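Side-chain contacts in protein (CD58) (PDB 1CCZ), which binds the T-cell adhesion receptor CD2, as a cell-surface glycoprotein built from two immunoglobulin-type domains: residues 3-8 / 13-18; 75-80 / 84-89; 101-106 / 141-146; 108-113 / 148-153. One frame throughout, in Å; residues are numbered along the deposited sequence. Where two conformers were deposited one is given.

Contact 1 (3-8 / 13-18); sequences QQIYGV and VTFHVP
With a chi1 of -53°, Ile-5 sets its CG2 methyl opposite the backbone N and its CG1 branch beside that N, and this fork serves two neighbours at once. CG2 lies 4.0 Å from Val-13 CG1, while Ile-5 CG1 meets one corner of the Phe-15 ring at 4.0 Å from CD1, with CE1 about as near. The approach to the ring is oblique, neither squarely over a face nor end-on to an edge. Val-13 turns its CG1 branch away from its own carbonyl carbon (chi1 -74°), which carries this methyl past Ile-5 to Gly-7, whose CA sits 3.6 Å from Val-13 CG1; the lack of a side chain on Gly-7 allows the methyl to come directly against the backbone. The two strands run nearly antiparallel, but their axes stay 8.0 Å apart, too far for backbone pairing. The spacing, with membership of different sheets, fits facing strands of an immunoglobulin sandwich: 3-8 pairs in parallel with strand 86-93 in one sheet, whereas 13-15 belongs with strand 62-64 in the other, an arrangement matching strands A' and B of a V-type domain. Phe-15 extends the apolar layer onward, its ring meeting those of Phe-88 and Tyr-75. At the end remote from Gly-7 the link becomes polar. A water accepts from His-16 N at 3.1 Å and, weakly, from Gln-3 NE2 at 2.8 Å, bridging the two segments. On the other face of strand 3-8, Gln-4 NE2 donates to Tyr-6 OH (3.1 Å, 152°), with the hydroxyl tilted slightly from the amide plane.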
# COMPACT_ATOMS: atom_id res chain seq x y z
N GLN A 3 -5.73 1.14 13.40
CA GLN A 3 -4.50 0.73 12.75
C GLN A 3 -4.58 0.97 11.27
O GLN A 3 -5.63 0.75 10.65
CB GLN A 3 -4.24 -0.74 13.00
CG GLN A 3 -3.05 -1.01 13.86
CD GLN A 3 -2.07 -1.95 13.19
OE1 GLN A 3 -1.02 -1.52 12.71
NE2 GLN A 3 -2.40 -3.24 13.16
N GLN A 4 -3.47 1.42 10.70
CA GLN A 4 -3.39 1.69 9.27
C GLN A 4 -2.73 0.47 8.64
O GLN A 4 -1.65 0.06 9.06
CB GLN A 4 -2.54 2.93 9.01
CG GLN A 4 -3.10 4.17 9.66
CD GLN A 4 -4.10 4.87 8.76
OE1 GLN A 4 -5.29 4.98 9.09
NE2 GLN A 4 -3.63 5.36 7.61
N ILE A 5 -3.40 -0.11 7.65
CA ILE A 5 -2.85 -1.30 6.99
C ILE A 5 -2.78 -1.06 5.49
O ILE A 5 -3.70 -0.54 4.88
CB ILE A 5 -3.73 -2.57 7.28
CG1 ILE A 5 -3.93 -2.75 8.79
CG2 ILE A 5 -3.06 -3.82 6.72
CD1 ILE A 5 -2.73 -3.34 9.50
N TYR A 6 -1.65 -1.45 4.90
CA TYR A 6 -1.43 -1.26 3.48
C TYR A 6 -1.28 -2.59 2.76
O TYR A 6 -0.35 -3.34 3.03
CB TYR A 6 -0.18 -0.39 3.29
CG TYR A 6 -0.32 0.93 4.00
CD1 TYR A 6 -1.08 1.96 3.44
CD2 TYR A 6 0.24 1.13 5.27
CE1 TYR A 6 -1.30 3.15 4.13
CE2 TYR A 6 0.03 2.32 5.97
CZ TYR A 6 -0.75 3.33 5.39
OH TYR A 6 -1.02 4.50 6.09
N GLY A 7 -2.21 -2.88 1.87
CA GLY A 7 -2.14 -4.13 1.15
C GLY A 7 -1.97 -3.92 -0.34
O GLY A 7 -2.14 -2.81 -0.83
N VAL A 8 -1.62 -4.98 -1.05
CA VAL A 8 -1.42 -4.91 -2.48
C VAL A 8 -2.52 -5.63 -3.22
O VAL A 8 -2.98 -6.67 -2.77
CB VAL A 8 -0.10 -5.55 -2.89
CG1 VAL A 8 0.19 -5.26 -4.34
CG2 VAL A 8 0.99 -5.04 -2.02
N VAL A 13 -3.77 -9.48 3.44
CA VAL A 13 -3.34 -8.80 4.64
C VAL A 13 -4.00 -9.49 5.81
O VAL A 13 -5.00 -10.19 5.65
CB VAL A 13 -3.81 -7.32 4.71
CG1 VAL A 13 -3.02 -6.47 3.76
CG2 VAL A 13 -5.31 -7.24 4.42
N THR A 14 -3.42 -9.31 6.99
CA THR A 14 -3.98 -9.88 8.20
C THR A 14 -4.14 -8.75 9.22
O THR A 14 -3.20 -7.98 9.45
CB THR A 14 -3.07 -10.95 8.78
OG1 THR A 14 -3.07 -12.07 7.90
CG2 THR A 14 -3.55 -11.39 10.16
N PHE A 15 -5.34 -8.61 9.77
CA PHE A 15 -5.63 -7.59 10.77
C PHE A 15 -5.35 -8.32 12.09
O PHE A 15 -6.17 -9.11 12.56
CB PHE A 15 -7.09 -7.17 10.71
CG PHE A 15 -7.48 -6.46 9.42
CD1 PHE A 15 -6.54 -5.75 8.68
CD2 PHE A 15 -8.79 -6.49 8.96
CE1 PHE A 15 -6.90 -5.09 7.49
CE2 PHE A 15 -9.17 -5.84 7.78
CZ PHE A 15 -8.23 -5.14 7.04
N HIS A 16 -4.16 -8.08 12.65
CA HIS A 16 -3.75 -8.72 13.89
C HIS A 16 -4.41 -8.13 15.12
O HIS A 16 -4.33 -6.92 15.37
CB HIS A 16 -2.23 -8.66 14.04
CG HIS A 16 -1.49 -9.44 12.99
ND1 HIS A 16 -1.36 -10.81 13.05
CD2 HIS A 16 -0.87 -9.05 11.85
CE1 HIS A 16 -0.69 -11.24 11.99
NE2 HIS A 16 -0.38 -10.18 11.25
N VAL A 17 -5.08 -8.99 15.87
CA VAL A 17 -5.79 -8.58 17.06
C VAL A 17 -5.12 -9.20 18.27
O VAL A 17 -4.88 -10.41 18.29
CB VAL A 17 -7.25 -9.05 17.02
CG1 VAL A 17 -7.91 -8.82 18.36
CG2 VAL A 17 -8.00 -8.29 15.95
N PRO A 18 -4.78 -8.37 19.28
CA PRO A 18 -4.14 -8.78 20.54
C PRO A 18 -4.63 -10.15 21.06
O PRO A 18 -5.79 -10.29 21.47
CB PRO A 18 -4.49 -7.65 21.51
CG PRO A 18 -5.13 -6.54 20.65
CD PRO A 18 -4.99 -6.92 19.21
O HOH W 1 -2.32 -5.77 11.87

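Contact 2 (75-80 / 84-89); sequences YEMESP and DTMKFF
The F-G hairpin of the amino-terminal V-type immunoglobulin domain is held here by a short antiparallel ladder that begins where Tyr-75 faces Phe-88. These two form an antiparallel hydrogen-bonded pair: Tyr-75 N donates to Phe-88 O at 2.7 Å (165°), and Phe-88 N returns a bond to Tyr-75 O at 2.8 Å (156°). Nearer the turn, Met-77 N reaches Met-86 O at 2.9 Å. The non-hydrogen-bonded pair between them, Glu-76 with Lys-87, is closed by CA-H...O contacts, the shorter running from Glu-76 CA to Met-86 O at 3.2 Å. On the face bearing the aromatic residues, the CB atoms of Met-77 and Met-86 touch at 3.8 Å. Their chains then part, because Met-77 CG stands opposite its backbone N (chi1 -171°) whereas Met-86 CG lies beside its own. Glu-76 and Lys-87 occupy the reverse face, where only their aliphatic roots meet, CG to CG at 4.0 Å. Tyr-75 OH bonds to Asp-71 O, four residues back, which is the tyrosine corner of immunoglobulin folds; Met-77 takes the place of the cysteine in the usual Tyr-X-Cys sequence. Phe-15 from the opposing sheet packs on both the Tyr-75 and Phe-88 rings. Within its own sheet the hairpin is flanked by strand 26-30 beside 73-78 and by strand 2-8 beside 86-93.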
# COMPACT_ATOMS: atom_id res chain seq x y z
N TYR A 75 -12.43 -1.36 8.75
CA TYR A 75 -12.96 -2.63 9.23
C TYR A 75 -12.93 -2.56 10.74
O TYR A 75 -12.01 -1.98 11.34
CB TYR A 75 -12.09 -3.80 8.76
CG TYR A 75 -12.15 -4.07 7.28
CD1 TYR A 75 -11.56 -3.19 6.36
CD2 TYR A 75 -12.78 -5.22 6.79
CE1 TYR A 75 -11.60 -3.45 4.98
CE2 TYR A 75 -12.83 -5.48 5.42
CZ TYR A 75 -12.23 -4.59 4.52
OH TYR A 75 -12.25 -4.86 3.18
N GLU A 76 -13.95 -3.15 11.36
CA GLU A 76 -14.05 -3.16 12.81
C GLU A 76 -14.32 -4.58 13.33
O GLU A 76 -15.10 -5.34 12.75
CB GLU A 76 -15.18 -2.21 13.24
CG GLU A 76 -15.24 -0.91 12.44
CD GLU A 76 -16.09 -1.01 11.17
OE1 GLU A 76 -17.03 -1.84 11.14
OE2 GLU A 76 -15.83 -0.26 10.19
N MET A 77 -13.65 -4.93 14.42
CA MET A 77 -13.81 -6.23 15.04
C MET A 77 -14.54 -6.09 16.35
O MET A 77 -14.24 -5.18 17.12
CB MET A 77 -12.44 -6.84 15.34
CG MET A 77 -12.50 -8.29 15.78
SD MET A 77 -11.70 -8.57 17.38
CE MET A 77 -13.01 -7.97 18.45
N GLU A 78 -15.52 -6.95 16.60
CA GLU A 78 -16.19 -6.89 17.89
C GLU A 78 -16.32 -8.28 18.44
O GLU A 78 -16.49 -9.24 17.69
CB GLU A 78 -17.55 -6.23 17.81
CG GLU A 78 -18.39 -6.64 16.67
CD GLU A 78 -19.76 -6.01 16.76
OE1 GLU A 78 -20.48 -6.34 17.72
OE2 GLU A 78 -20.12 -5.17 15.90
N SER A 79 -16.21 -8.37 19.76
CA SER A 79 -16.32 -9.63 20.49
C SER A 79 -17.03 -9.29 21.80
O SER A 79 -16.77 -8.24 22.38
CB SER A 79 -14.93 -10.18 20.77
OG SER A 79 -15.02 -11.54 21.14
N PRO A 80 -17.93 -10.17 22.28
CA PRO A 80 -18.67 -9.91 23.53
C PRO A 80 -17.88 -9.48 24.75
O PRO A 80 -18.28 -8.54 25.44
CB PRO A 80 -19.45 -11.20 23.77
CG PRO A 80 -19.59 -11.80 22.41
CD PRO A 80 -18.30 -11.48 21.71
N ASP A 84 -13.51 -2.33 24.26
CA ASP A 84 -13.15 -1.38 23.22
C ASP A 84 -13.13 -1.86 21.76
O ASP A 84 -13.02 -3.06 21.44
CB ASP A 84 -11.79 -0.78 23.55
CG ASP A 84 -10.94 -1.70 24.41
OD1 ASP A 84 -11.07 -2.94 24.27
OD2 ASP A 84 -10.15 -1.17 25.23
N THR A 85 -13.21 -0.86 20.89
CA THR A 85 -13.22 -1.05 19.46
C THR A 85 -11.86 -1.53 18.94
O THR A 85 -10.82 -1.34 19.58
CB THR A 85 -13.57 0.28 18.73
OG1 THR A 85 -12.40 1.10 18.65
CG2 THR A 85 -14.65 1.05 19.50
N MET A 86 -11.89 -2.18 17.78
CA MET A 86 -10.69 -2.64 17.11
C MET A 86 -10.99 -2.19 15.69
O MET A 86 -11.78 -2.83 14.97
CB MET A 86 -10.57 -4.15 17.18
CG MET A 86 -10.27 -4.65 18.56
SD MET A 86 -8.51 -4.72 18.92
CE MET A 86 -7.80 -4.85 17.31
N LYS A 87 -10.41 -1.05 15.33
CA LYS A 87 -10.60 -0.46 14.01
C LYS A 87 -9.34 -0.58 13.19
O LYS A 87 -8.24 -0.39 13.71
CB LYS A 87 -10.99 1.01 14.14
CG LYS A 87 -12.48 1.25 14.32
CD LYS A 87 -12.76 2.23 15.46
CE LYS A 87 -12.68 3.70 15.00
NZ LYS A 87 -11.32 4.34 15.17
N PHE A 88 -9.50 -0.91 11.92
CA PHE A 88 -8.38 -1.05 11.00
C PHE A 88 -8.76 -0.38 9.70
O PHE A 88 -9.83 -0.69 9.16
CB PHE A 88 -8.10 -2.52 10.69
CG PHE A 88 -7.59 -3.31 11.85
CD1 PHE A 88 -8.46 -3.79 12.82
CD2 PHE A 88 -6.23 -3.59 11.97
CE1 PHE A 88 -7.99 -4.54 13.90
CE2 PHE A 88 -5.74 -4.34 13.04
CZ PHE A 88 -6.62 -4.82 14.01
N PHE A 89 -7.96 0.57 9.22
CA PHE A 89 -8.28 1.15 7.92
C PHE A 89 -7.28 0.57 6.93
O PHE A 89 -6.06 0.71 7.07
CB PHE A 89 -8.31 2.70 7.89
CG PHE A 89 -8.77 3.30 9.22
CD1 PHE A 89 -8.05 3.04 10.38
CD2 PHE A 89 -9.97 3.99 9.34
CE1 PHE A 89 -8.53 3.43 11.61
CE2 PHE A 89 -10.45 4.39 10.57
CZ PHE A 89 -9.73 4.10 11.70

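Contact 3 (101-106 / 141-146); sequences IYWECS and YQWTNL. With NAG (2-acetamido-2-deoxy-beta-D-glucopyranose), chain D.
Trp-143 points its CB toward Trp-103, and the indole that follows reaches across the contact with its far benzo corner. A chi1 of 69° sets CG between the backbone N and the carbonyl carbon, and from there the ring system runs out toward segment 101-106. One face of the indole is covered by Leu-146 CD2, 3.6 Å above the plane and offset toward the rim. Farther along, CZ3 meets Trp-103 CB at 3.8 Å, the methylene lying at the indole edge and near its plane. CH2, the outermost carbon, approaches Glu-104 O at 3.8 Å and Cys-105 CA at 4.3 Å, both obliquely. Trp-103 folds its own indole away from this corner, so that the two ring planes are steeply inclined and its CB makes the contact. The backbones of the partners are wide apart, 9.2 Å between the CA atoms of Trp-103 and Tyr-141, because strand 109-113 runs between 100-104 and 138-142 in one antiparallel sheet of the C2-type immunoglobulin domain. Trp-143 therefore spans that middle strand, and also packs on the Cys-169 that is disulfide-bonded to Cys-105. Glu-104 turns from the tryptophans toward the sugar, its CG 3.2 Å from NAG N2; Asn-107, which opens an Asn-Ala-Thr sequon and neighbours the sugar, is probably where it is attached. The carboxylate is gripped at OE2 from opposite faces of its plane: Ser-106 N donates at 3.2 Å on the anti side, and Ser-106 OG at 2.8 Å from above the plane.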
# COMPACT_ATOMS: atom_id res chain seq x y z
N ILE A 101 13.38 7.53 -17.33
CA ILE A 101 14.05 8.81 -17.29
C ILE A 101 14.37 9.27 -18.72
O ILE A 101 14.86 8.49 -19.54
CB ILE A 101 15.38 8.72 -16.51
CG1 ILE A 101 15.11 8.39 -15.04
CG2 ILE A 101 16.16 10.02 -16.67
CD1 ILE A 101 16.37 8.14 -14.25
N TYR A 102 14.06 10.52 -19.03
CA TYR A 102 14.40 11.07 -20.34
C TYR A 102 14.74 12.55 -20.17
O TYR A 102 14.52 13.12 -19.10
CB TYR A 102 13.29 10.83 -21.35
CG TYR A 102 11.98 11.41 -20.99
CD1 TYR A 102 11.05 10.69 -20.23
CD2 TYR A 102 11.61 12.66 -21.46
CE1 TYR A 102 9.78 11.22 -19.96
CE2 TYR A 102 10.36 13.20 -21.21
CZ TYR A 102 9.44 12.48 -20.46
OH TYR A 102 8.19 13.02 -20.26
N TRP A 103 15.29 13.19 -21.19
CA TRP A 103 15.67 14.59 -21.05
C TRP A 103 15.65 15.38 -22.33
O TRP A 103 15.54 14.82 -23.42
CB TRP A 103 17.08 14.67 -20.48
CG TRP A 103 18.09 13.97 -21.36
CD1 TRP A 103 18.71 14.47 -22.46
CD2 TRP A 103 18.55 12.61 -21.22
NE1 TRP A 103 19.52 13.51 -23.04
CE2 TRP A 103 19.44 12.36 -22.29
CE3 TRP A 103 18.29 11.59 -20.30
CZ2 TRP A 103 20.08 11.13 -22.47
CZ3 TRP A 103 18.92 10.35 -20.48
CH2 TRP A 103 19.81 10.14 -21.56
N GLU A 104 15.77 16.69 -22.17
CA GLU A 104 15.81 17.64 -23.28
C GLU A 104 17.12 18.43 -23.08
O GLU A 104 17.25 19.19 -22.12
CB GLU A 104 14.61 18.58 -23.21
CG GLU A 104 14.67 19.69 -24.20
CD GLU A 104 14.93 19.18 -25.59
OE1 GLU A 104 14.15 18.33 -26.07
OE2 GLU A 104 15.93 19.62 -26.20
N CYS A 105 18.10 18.23 -23.96
CA CYS A 105 19.39 18.89 -23.80
C CYS A 105 19.35 20.40 -23.89
O CYS A 105 20.01 21.09 -23.11
CB CYS A 105 20.39 18.37 -24.83
SG CYS A 105 20.95 16.65 -24.57
N SER A 106 18.57 20.90 -24.85
CA SER A 106 18.45 22.33 -25.10
C SER A 106 18.12 23.17 -23.86
O SER A 106 18.78 24.18 -23.60
CB SER A 106 17.42 22.58 -26.21
OG SER A 106 16.11 22.42 -25.71
N TYR A 141 13.09 18.28 -13.81
CA TYR A 141 14.11 18.98 -13.06
C TYR A 141 15.12 19.59 -14.01
O TYR A 141 15.60 18.93 -14.93
CB TYR A 141 14.80 17.99 -12.10
CG TYR A 141 16.08 18.51 -11.48
CD1 TYR A 141 16.07 19.22 -10.28
CD2 TYR A 141 17.31 18.27 -12.10
CE1 TYR A 141 17.26 19.69 -9.71
CE2 TYR A 141 18.49 18.73 -11.54
CZ TYR A 141 18.47 19.43 -10.35
OH TYR A 141 19.67 19.86 -9.82
N GLN A 142 15.42 20.87 -13.79
CA GLN A 142 16.39 21.57 -14.62
C GLN A 142 17.75 21.36 -13.96
O GLN A 142 17.97 21.80 -12.83
CB GLN A 142 16.04 23.05 -14.68
CG GLN A 142 15.33 23.46 -15.96
CD GLN A 142 15.93 24.72 -16.55
OE1 GLN A 142 16.20 25.69 -15.83
NE2 GLN A 142 16.16 24.73 -17.86
N TRP A 143 18.66 20.65 -14.63
CA TRP A 143 19.93 20.37 -13.99
C TRP A 143 20.95 21.52 -14.03
O TRP A 143 20.92 22.38 -14.91
CB TRP A 143 20.55 19.07 -14.54
CG TRP A 143 21.03 19.11 -15.97
CD1 TRP A 143 22.19 19.69 -16.43
CD2 TRP A 143 20.39 18.53 -17.11
NE1 TRP A 143 22.30 19.51 -17.79
CE2 TRP A 143 21.21 18.80 -18.24
CE3 TRP A 143 19.20 17.80 -17.29
CZ2 TRP A 143 20.88 18.37 -19.54
CZ3 TRP A 143 18.87 17.38 -18.58
CH2 TRP A 143 19.71 17.66 -19.69
N THR A 144 21.83 21.52 -13.05
CA THR A 144 22.85 22.53 -12.96
C THR A 144 24.18 21.92 -13.39
O THR A 144 25.05 22.62 -13.90
CB THR A 144 22.96 23.08 -11.53
OG1 THR A 144 23.55 22.09 -10.66
CG2 THR A 144 21.59 23.43 -11.01
N ASN A 145 24.31 20.61 -13.21
CA ASN A 145 25.53 19.90 -13.59
C ASN A 145 25.27 18.44 -13.94
O ASN A 145 24.21 17.89 -13.62
CB ASN A 145 26.54 19.95 -12.45
CG ASN A 145 26.23 18.97 -11.37
OD1 ASN A 145 26.66 17.82 -11.42
ND2 ASN A 145 25.47 19.40 -10.37
N LEU A 146 26.24 17.82 -14.61
CA LEU A 146 26.13 16.42 -15.01
C LEU A 146 27.33 15.63 -14.52
O LEU A 146 27.83 14.75 -15.21
CB LEU A 146 25.99 16.33 -16.53
CG LEU A 146 24.70 16.97 -17.05
CD1 LEU A 146 24.66 16.88 -18.56
CD2 LEU A 146 23.48 16.27 -16.46
C1 NAG D . 12.16 22.43 -22.46
C2 NAG D . 11.49 21.08 -22.73
C3 NAG D . 10.04 21.16 -22.27
C4 NAG D . 9.96 21.60 -20.80
C5 NAG D . 10.79 22.87 -20.55
C6 NAG D . 10.90 23.18 -19.08
C7 NAG D . 11.39 21.44 -25.16
C8 NAG D . 11.49 20.82 -26.55
N2 NAG D . 11.56 20.63 -24.12
O3 NAG D . 9.43 19.88 -22.42
O4 NAG D . 8.61 21.85 -20.44
O5 NAG D . 12.13 22.70 -21.05
O6 NAG D . 11.94 24.12 -18.83
O7 NAG D . 11.17 22.65 -25.06

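Contact 4 (108-113 / 148-153); sequences ATLTCE and APFKCK. With NAG (2-acetamido-2-deoxy-beta-D-glucopyranose), chain D.
Segments 108-113 and 148-153 face each other without backbone pairing, their CA atoms 6.5 Å apart at Cys-112 and Cys-152 but 8.9 Å apart at Leu-110 and Phe-150. The narrower end is clamped by a covalent bond, Cys-112 SG to Cys-152 SG at 2.0 Å. Both sulfurs stand opposite their backbone nitrogens (chi1 175° and -176°), which extends each cysteine straight across the gap, and the bridge is twisted to a chi3 of -88°, close to the relaxed right angle of a disulfide. This is the intersheet disulfide of the immunoglobulin fold, tying strand B (109-113) of one sheet to strand F (150-156) of the other; Leu-122 packs against both cysteines. Two residues along each strand, apolar contact replaces the covalent link. Leu-110 holds CG 4.3 Å above the centre of one face of the Phe-150 ring, and its CD2 comes 3.9 Å from Phe-150 CD2. Trp-143 packs on both side chains. On the outer side of strand 109-113, Thr-109, which with Ala-108 faces Glu-104 in a G1 beta bulge, accepts through OG1 a weak hydrogen bond from NAG O6 at 3.4 Å.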
# COMPACT_ATOMS: atom_id res chain seq x y z
N ALA A 108 18.20 21.84 -20.75
CA ALA A 108 18.73 21.07 -19.63
C ALA A 108 17.65 20.61 -18.65
O ALA A 108 17.80 20.74 -17.43
CB ALA A 108 19.78 21.87 -18.89
N THR A 109 16.58 20.04 -19.18
CA THR A 109 15.49 19.54 -18.35
C THR A 109 15.42 18.02 -18.40
O THR A 109 15.32 17.43 -19.47
CB THR A 109 14.14 20.07 -18.82
OG1 THR A 109 14.16 21.50 -18.78
CG2 THR A 109 13.03 19.53 -17.92
N LEU A 110 15.45 17.41 -17.23
CA LEU A 110 15.39 15.97 -17.06
C LEU A 110 13.99 15.64 -16.53
O LEU A 110 13.50 16.32 -15.63
CB LEU A 110 16.46 15.57 -16.05
CG LEU A 110 16.60 14.26 -15.27
CD1 LEU A 110 15.27 13.69 -14.85
CD2 LEU A 110 17.39 13.30 -16.11
N THR A 111 13.34 14.62 -17.08
CA THR A 111 12.03 14.21 -16.60
C THR A 111 12.03 12.75 -16.20
O THR A 111 12.67 11.92 -16.86
CB THR A 111 10.94 14.37 -17.65
OG1 THR A 111 10.83 15.75 -18.02
CG2 THR A 111 9.60 13.87 -17.11
N CYS A 112 11.34 12.45 -15.12
CA CYS A 112 11.21 11.08 -14.64
C CYS A 112 9.70 10.81 -14.58
O CYS A 112 8.92 11.69 -14.25
CB CYS A 112 11.80 10.93 -13.24
SG CYS A 112 11.48 9.25 -12.62
N GLU A 113 9.28 9.60 -14.93
CA GLU A 113 7.87 9.26 -14.87
C GLU A 113 7.71 7.79 -14.56
O GLU A 113 8.66 7.01 -14.66
CB GLU A 113 7.21 9.59 -16.19
CG GLU A 113 7.66 8.72 -17.34
CD GLU A 113 6.66 8.72 -18.47
OE1 GLU A 113 6.29 9.81 -18.94
OE2 GLU A 113 6.23 7.62 -18.90
N ALA A 148 27.35 13.50 -12.15
CA ALA A 148 26.96 12.16 -11.73
C ALA A 148 25.66 11.78 -12.42
O ALA A 148 24.93 12.63 -12.89
CB ALA A 148 26.78 12.11 -10.23
N PRO A 149 25.40 10.47 -12.55
CA PRO A 149 24.14 10.07 -13.19
C PRO A 149 22.96 10.41 -12.29
O PRO A 149 23.13 10.74 -11.12
CB PRO A 149 24.29 8.56 -13.38
CG PRO A 149 25.34 8.14 -12.42
CD PRO A 149 26.23 9.32 -12.16
N PHE A 150 21.75 10.35 -12.84
CA PHE A 150 20.55 10.63 -12.07
C PHE A 150 19.86 9.34 -11.69
O PHE A 150 19.84 8.38 -12.47
CB PHE A 150 19.59 11.47 -12.89
CG PHE A 150 20.03 12.88 -13.05
CD1 PHE A 150 19.75 13.82 -12.07
CD2 PHE A 150 20.73 13.28 -14.19
CE1 PHE A 150 20.15 15.14 -12.21
CE2 PHE A 150 21.14 14.60 -14.35
CZ PHE A 150 20.85 15.54 -13.35
N LYS A 151 19.30 9.29 -10.49
CA LYS A 151 18.57 8.12 -10.06
C LYS A 151 17.19 8.61 -9.71
O LYS A 151 17.02 9.62 -9.00
CB LYS A 151 19.18 7.48 -8.83
CG LYS A 151 18.35 6.34 -8.26
CD LYS A 151 19.18 5.60 -7.23
CE LYS A 151 18.38 4.54 -6.52
NZ LYS A 151 17.82 5.03 -5.22
N CYS A 152 16.19 7.93 -10.26
CA CYS A 152 14.81 8.27 -9.98
C CYS A 152 14.17 7.07 -9.34
O CYS A 152 14.29 5.94 -9.83
CB CYS A 152 14.06 8.62 -11.24
SG CYS A 152 12.38 9.15 -10.83
N LYS A 153 13.52 7.30 -8.22
CA LYS A 153 12.87 6.22 -7.51
C LYS A 153 11.37 6.47 -7.44
O LYS A 153 10.92 7.58 -7.17
CB LYS A 153 13.45 6.14 -6.11
CG LYS A 153 12.85 5.08 -5.27
CD LYS A 153 13.29 5.23 -3.82
CE LYS A 153 14.81 5.23 -3.72
NZ LYS A 153 15.24 4.94 -2.31
C1 NAG D . 12.16 22.43 -22.46
C2 NAG D . 11.49 21.08 -22.73
C3 NAG D . 10.04 21.16 -22.27
C4 NAG D . 9.96 21.60 -20.80
C5 NAG D . 10.79 22.87 -20.55
C6 NAG D . 10.90 23.18 -19.08
C7 NAG D . 11.39 21.44 -25.16
C8 NAG D . 11.49 20.82 -26.55
N2 NAG D . 11.56 20.63 -24.12
O3 NAG D . 9.43 19.88 -22.42
O4 NAG D . 8.61 21.85 -20.44
O5 NAG D . 12.13 22.70 -21.05
O6 NAG D . 11.94 24.12 -18.83
O7 NAG D . 11.17 22.65 -25.06

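Contacts 1 and 2 lie in the first domain and contacts 3 and 4 in the second, with centres at least 35 Å apart between the pairs. Contacts 1 and 4 are buried and both cross a sandwich, but contact 1 does so mainly with methyls and a ring, contact 4 with a disulfide as well as a leucine on a ring. Contact 2, also buried, works within one sheet and relies on backbone bonds; it joins contact 1 through Gln-3 O to Phe-89 N at 2.7 Å. Contact 3 lies at the surface and shares its sheet with 108-113, whose Leu-110 O meets Tyr-141 N at 2.7 Å. Contacts 3 and 4 both touch the same sugar, through Glu-104 and Thr-109.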